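Local coordinates for protein benzoylformate Decarboxylase (Polynucleobacter necessarius, PDB 4K9Q) that probably decarboxylates benzoylformate as a thiamine diphosphate- and magnesium-dependent enzyme of the TPP family, at residues 4-15 with 132-143. Residues are numbered along the deposited sequence; the frame is centred on the assembly and turned at random.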
loop_
_atom_site.group_PDB
_atom_site.type_symbol
_atom_site.label_atom_id
_atom_site.label_comp_id
_atom_site.label_asym_id
_atom_site.label_seq_id
_atom_site.Cartn_x
_atom_site.Cartn_y
_atom_site.Cartn_z
ATOM N N VAL A 4 16.289 25.826 5.157
ATOM C CA VAL A 4 15.168 24.976 5.531
ATOM C C VAL A 4 15.184 24.724 7.045
ATOM O O VAL A 4 14.155 24.807 7.715
ATOM C CB VAL A 4 15.234 23.634 4.776
ATOM C CG1 VAL A 4 14.201 22.643 5.341
ATOM C CG2 VAL A 4 15.070 23.839 3.265
ATOM N N LYS A 5 16.360 24.435 7.597
ATOM C CA LYS A 5 16.457 24.143 9.024
ATOM C C LYS A 5 16.019 25.336 9.890
ATOM O O LYS A 5 15.216 25.180 10.816
ATOM C CB LYS A 5 17.872 23.685 9.403
ATOM C CG LYS A 5 18.004 23.274 10.873
ATOM C CD LYS A 5 19.285 22.491 11.134
ATOM C CE LYS A 5 20.533 23.349 10.974
ATOM N NZ LYS A 5 20.700 24.334 12.077
ATOM N N GLU A 6 16.529 26.526 9.582
ATOM C CA GLU A 6 16.184 27.689 10.395
ATOM C C GLU A 6 14.678 27.973 10.351
ATOM O O GLU A 6 14.055 28.228 11.379
ATOM C CB GLU A 6 16.982 28.933 9.983
ATOM C CG GLU A 6 16.811 30.071 10.976
ATOM C CD GLU A 6 17.703 31.265 10.695
ATOM O OE1 GLU A 6 18.566 31.179 9.797
ATOM O OE2 GLU A 6 17.533 32.295 11.379
ATOM N N ILE A 7 14.096 27.912 9.158
ATOM C CA ILE A 7 12.664 28.150 8.989
ATOM C C ILE A 7 11.816 27.099 9.709
ATOM O O ILE A 7 10.795 27.413 10.317
ATOM C CB ILE A 7 12.307 28.202 7.503
ATOM C CG1 ILE A 7 13.053 29.375 6.854
ATOM C CG2 ILE A 7 10.792 28.300 7.302
ATOM C CD1 ILE A 7 13.046 29.345 5.340
ATOM N N THR A 8 12.253 25.845 9.637
ATOM C CA THR A 8 11.518 24.751 10.264
ATOM C C THR A 8 11.538 24.866 11.787
ATOM O O THR A 8 10.505 24.708 12.448
ATOM C CB THR A 8 12.089 23.388 9.820
ATOM O OG1 THR A 8 11.970 23.263 8.396
ATOM C CG2 THR A 8 11.341 22.244 10.498
ATOM N N PHE A 9 12.708 25.135 12.359
ATOM C CA PHE A 9 12.779 25.279 13.803
ATOM C C PHE A 9 11.966 26.490 14.270
ATOM O O PHE A 9 11.305 26.432 15.316
ATOM C CB PHE A 9 14.231 25.316 14.296
ATOM C CG PHE A 9 14.817 23.951 14.515
ATOM C CD1 PHE A 9 14.698 23.323 15.745
ATOM C CD2 PHE A 9 15.466 23.284 13.488
ATOM C CE1 PHE A 9 15.226 22.052 15.947
ATOM C CE2 PHE A 9 15.992 22.016 13.684
ATOM C CZ PHE A 9 15.871 21.402 14.914
ATOM N N ASP A 10 11.967 27.559 13.476
ATOM C CA ASP A 10 11.131 28.718 13.798
ATOM C C ASP A 10 9.633 28.380 13.782
ATOM O O ASP A 10 8.874 28.837 14.639
ATOM C CB ASP A 10 11.428 29.897 12.875
ATOM C CG ASP A 10 12.561 30.778 13.394
ATOM O OD1 ASP A 10 12.941 30.659 14.584
ATOM O OD2 ASP A 10 13.058 31.606 12.604
ATOM N N LEU A 11 9.207 27.571 12.814
ATOM C CA LEU A 11 7.831 27.076 12.804
ATOM C C LEU A 11 7.526 26.273 14.067
ATOM O O LEU A 11 6.489 26.457 14.705
ATOM C CB LEU A 11 7.563 26.227 11.553
ATOM C CG LEU A 11 6.217 25.498 11.530
ATOM C CD1 LEU A 11 5.069 26.498 11.424
ATOM C CD2 LEU A 11 6.166 24.517 10.376
ATOM N N LEU A 12 8.437 25.380 14.432
ATOM C CA LEU A 12 8.224 24.530 15.588
ATOM C C LEU A 12 8.107 25.372 16.854
ATOM O O LEU A 12 7.309 25.068 17.732
ATOM C CB LEU A 12 9.333 23.477 15.688
ATOM C CG LEU A 12 9.279 22.421 14.577
ATOM C CD1 LEU A 12 10.491 21.504 14.652
ATOM C CD2 LEU A 12 7.973 21.617 14.639
ATOM N N ARG A 13 8.880 26.455 16.936
ATOM C CA ARG A 13 8.736 27.390 18.051
ATOM C C ARG A 13 7.339 27.991 18.085
ATOM O O ARG A 13 6.708 28.050 19.141
ATOM C CB ARG A 13 9.755 28.525 17.940
ATOM C CG ARG A 13 11.144 28.113 18.326
ATOM C CD ARG A 13 12.105 29.297 18.252
ATOM N NE ARG A 13 13.449 28.829 18.532
ATOM C CZ ARG A 13 14.334 28.511 17.601
ATOM N NH1 ARG A 13 14.031 28.642 16.316
ATOM N NH2 ARG A 13 15.525 28.064 17.962
ATOM N N LYS A 14 6.863 28.438 16.928
ATOM C CA LYS A 14 5.538 29.026 16.816
ATOM C C LYS A 14 4.447 28.031 17.219
ATOM O O LYS A 14 3.486 28.397 17.901
ATOM C CB LYS A 14 5.318 29.535 15.388
ATOM C CG LYS A 14 3.947 30.127 15.125
ATOM C CD LYS A 14 3.695 31.349 15.980
ATOM C CE LYS A 14 2.441 32.081 15.514
ATOM N NZ LYS A 14 2.222 33.330 16.300
ATOM N N LEU A 15 4.604 26.775 16.802
ATOM C CA LEU A 15 3.657 25.714 17.145
ATOM C C LEU A 15 3.801 25.220 18.580
ATOM O O LEU A 15 2.956 24.456 19.061
ATOM C CB LEU A 15 3.806 24.535 16.173
ATOM C CG LEU A 15 3.446 24.881 14.722
ATOM C CD1 LEU A 15 3.808 23.755 13.754
ATOM C CD2 LEU A 15 1.962 25.256 14.587
ATOM N N PRO A 132 13.090 20.499 -1.126
ATOM C CA PRO A 132 13.474 21.132 0.144
ATOM C C PRO A 132 12.549 22.291 0.527
ATOM O O PRO A 132 12.227 22.462 1.703
ATOM C CB PRO A 132 14.881 21.669 -0.138
ATOM C CG PRO A 132 15.388 20.868 -1.293
ATOM C CD PRO A 132 14.200 20.430 -2.091
ATOM N N GLU A 133 12.126 23.070 -0.465
ATOM C CA GLU A 133 11.230 24.201 -0.237
ATOM C C GLU A 133 9.950 23.818 0.511
ATOM O O GLU A 133 9.362 24.646 1.216
ATOM C CB GLU A 133 10.865 24.871 -1.566
ATOM C CG GLU A 133 11.984 25.696 -2.200
ATOM C CD GLU A 133 12.987 24.871 -3.003
ATOM O OE1 GLU A 133 12.905 23.622 -3.012
ATOM O OE2 GLU A 133 13.873 25.483 -3.637
ATOM N N ASP A 134 9.517 22.567 0.357
ATOM C CA ASP A 134 8.267 22.112 0.951
ATOM C C ASP A 134 8.398 21.582 2.372
ATOM O O ASP A 134 7.387 21.234 2.995
ATOM C CB ASP A 134 7.642 21.018 0.089
ATOM C CG ASP A 134 7.289 21.510 -1.307
ATOM O OD1 ASP A 134 6.878 22.684 -1.449
ATOM O OD2 ASP A 134 7.431 20.721 -2.260
ATOM N N VAL A 135 9.623 21.515 2.898
ATOM C CA VAL A 135 9.811 20.890 4.209
ATOM C C VAL A 135 9.062 21.605 5.350
ATOM O O VAL A 135 8.350 20.953 6.121
ATOM C CB VAL A 135 11.314 20.635 4.539
ATOM C CG1 VAL A 135 11.486 20.207 6.007
ATOM C CG2 VAL A 135 11.898 19.600 3.575
ATOM N N PRO A 136 9.215 22.938 5.468
ATOM C CA PRO A 136 8.466 23.631 6.524
ATOM C C PRO A 136 6.963 23.424 6.382
ATOM O O PRO A 136 6.300 23.107 7.374
ATOM C CB PRO A 136 8.838 25.105 6.322
ATOM C CG PRO A 136 10.173 25.062 5.620
ATOM C CD PRO A 136 10.107 23.853 4.728
ATOM N N GLY A 137 6.435 23.574 5.169
ATOM C CA GLY A 137 5.017 23.340 4.950
ATOM C C GLY A 137 4.578 21.924 5.281
ATOM O O GLY A 137 3.448 21.718 5.725
ATOM N N ALA A 138 5.459 20.949 5.051
ATOM C CA ALA A 138 5.166 19.548 5.382
ATOM C C ALA A 138 5.069 19.345 6.897
ATOM O O ALA A 138 4.217 18.578 7.387
ATOM C CB ALA A 138 6.203 18.616 4.765
ATOM N N PHE A 139 5.930 20.033 7.649
ATOM C CA PHE A 139 5.800 20.029 9.101
ATOM C C PHE A 139 4.468 20.639 9.560
ATOM O O PHE A 139 3.823 20.124 10.482
ATOM C CB PHE A 139 6.990 20.721 9.772
ATOM C CG PHE A 139 8.152 19.796 10.047
ATOM C CD1 PHE A 139 8.289 19.187 11.285
ATOM C CD2 PHE A 139 9.092 19.530 9.062
ATOM C CE1 PHE A 139 9.363 18.329 11.555
ATOM C CE2 PHE A 139 10.175 18.678 9.323
ATOM C CZ PHE A 139 10.304 18.077 10.572
ATOM N N MET A 140 4.049 21.734 8.923
ATOM C CA MET A 140 2.754 22.313 9.270
ATOM C C MET A 140 1.603 21.345 8.957
ATOM O O MET A 140 0.693 21.176 9.766
ATOM C CB MET A 140 2.525 23.646 8.557
ATOM C CG MET A 140 1.245 24.342 9.006
ATOM S SD MET A 140 1.269 24.788 10.750
ATOM C CE MET A 140 -0.195 23.936 11.347
ATOM N N ARG A 141 1.631 20.729 7.778
ATOM C CA ARG A 141 0.592 19.760 7.423
ATOM C C ARG A 141 0.645 18.561 8.368
ATOM O O ARG A 141 -0.386 18.005 8.732
ATOM C CB ARG A 141 0.738 19.311 5.967
ATOM C CG ARG A 141 -0.314 18.292 5.515
ATOM C CD ARG A 141 -0.336 18.139 3.993
ATOM N NE ARG A 141 -1.215 17.035 3.622
ATOM C CZ ARG A 141 -1.269 16.468 2.421
ATOM N NH1 ARG A 141 -0.510 16.904 1.420
ATOM N NH2 ARG A 141 -2.109 15.460 2.219
ATOM N N ALA A 142 1.853 18.161 8.762
ATOM C CA ALA A 142 2.011 17.068 9.728
ATOM C C ALA A 142 1.326 17.415 11.059
ATOM O O ALA A 142 0.537 16.625 11.589
ATOM C CB ALA A 142 3.501 16.745 9.945
ATOM N N TYR A 143 1.613 18.605 11.580
ATOM C CA TYR A 143 1.001 19.071 12.817
ATOM C C TYR A 143 -0.524 19.121 12.693
ATOM O O TYR A 143 -1.241 18.634 13.569
ATOM C CB TYR A 143 1.542 20.465 13.179
ATOM C CG TYR A 143 0.952 21.064 14.441
ATOM C CD1 TYR A 143 -0.320 21.627 14.446
ATOM C CD2 TYR A 143 1.683 21.097 15.626
ATOM C CE1 TYR A 143 -0.856 22.178 15.592
ATOM C CE2 TYR A 143 1.152 21.643 16.779
ATOM C CZ TYR A 143 -0.123 22.182 16.757
ATOM O OH TYR A 143 -0.643 22.734 17.911
HETATM O O HOH W 1 1.011 22.617 20.093
HETATM O O HOH W 2 0.321 25.454 18.545
#
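With CG2 of T8 set trans to the backbone N and OG1 beside that nitrogen (chi1 -60°), the methyl is laid over one face of the F139 ring, 3.9 Å from T8 CG2 to the ring centroid, a CH-pi contact displaced toward the rim. The hydroxyl is held in turn: T8 OG1 donates to V4 O at 2.8 Å, from above the carbonyl plane, and T8 N bonds the same oxygen. A glycine at T8 would probably leave that face of F139 without its methyl cover and V4 O with one donor fewer. One turn on, L11 CD2 lies 3.3 Å from P136 O and also meets F139 CB. A turn further along, L15 CD2 stands 4.1 Å above the centre of the Y143 ring and rests against M140 SD; two waters there each link L15 O to Y143 OH. No direct hydrogen bond crosses between 4-15 and 132-143, whose helix axes run nearly parallel (24°), 9.2 Å apart at closest approach. In this alpha/beta TPP-binding domain, away from the cofactor and magnesium sites, F139 leans on L156 and L158 of parallel-sheet strand 154-159; V4, I7 and P136 abut I167 of short strand 166-167, outside that sheet.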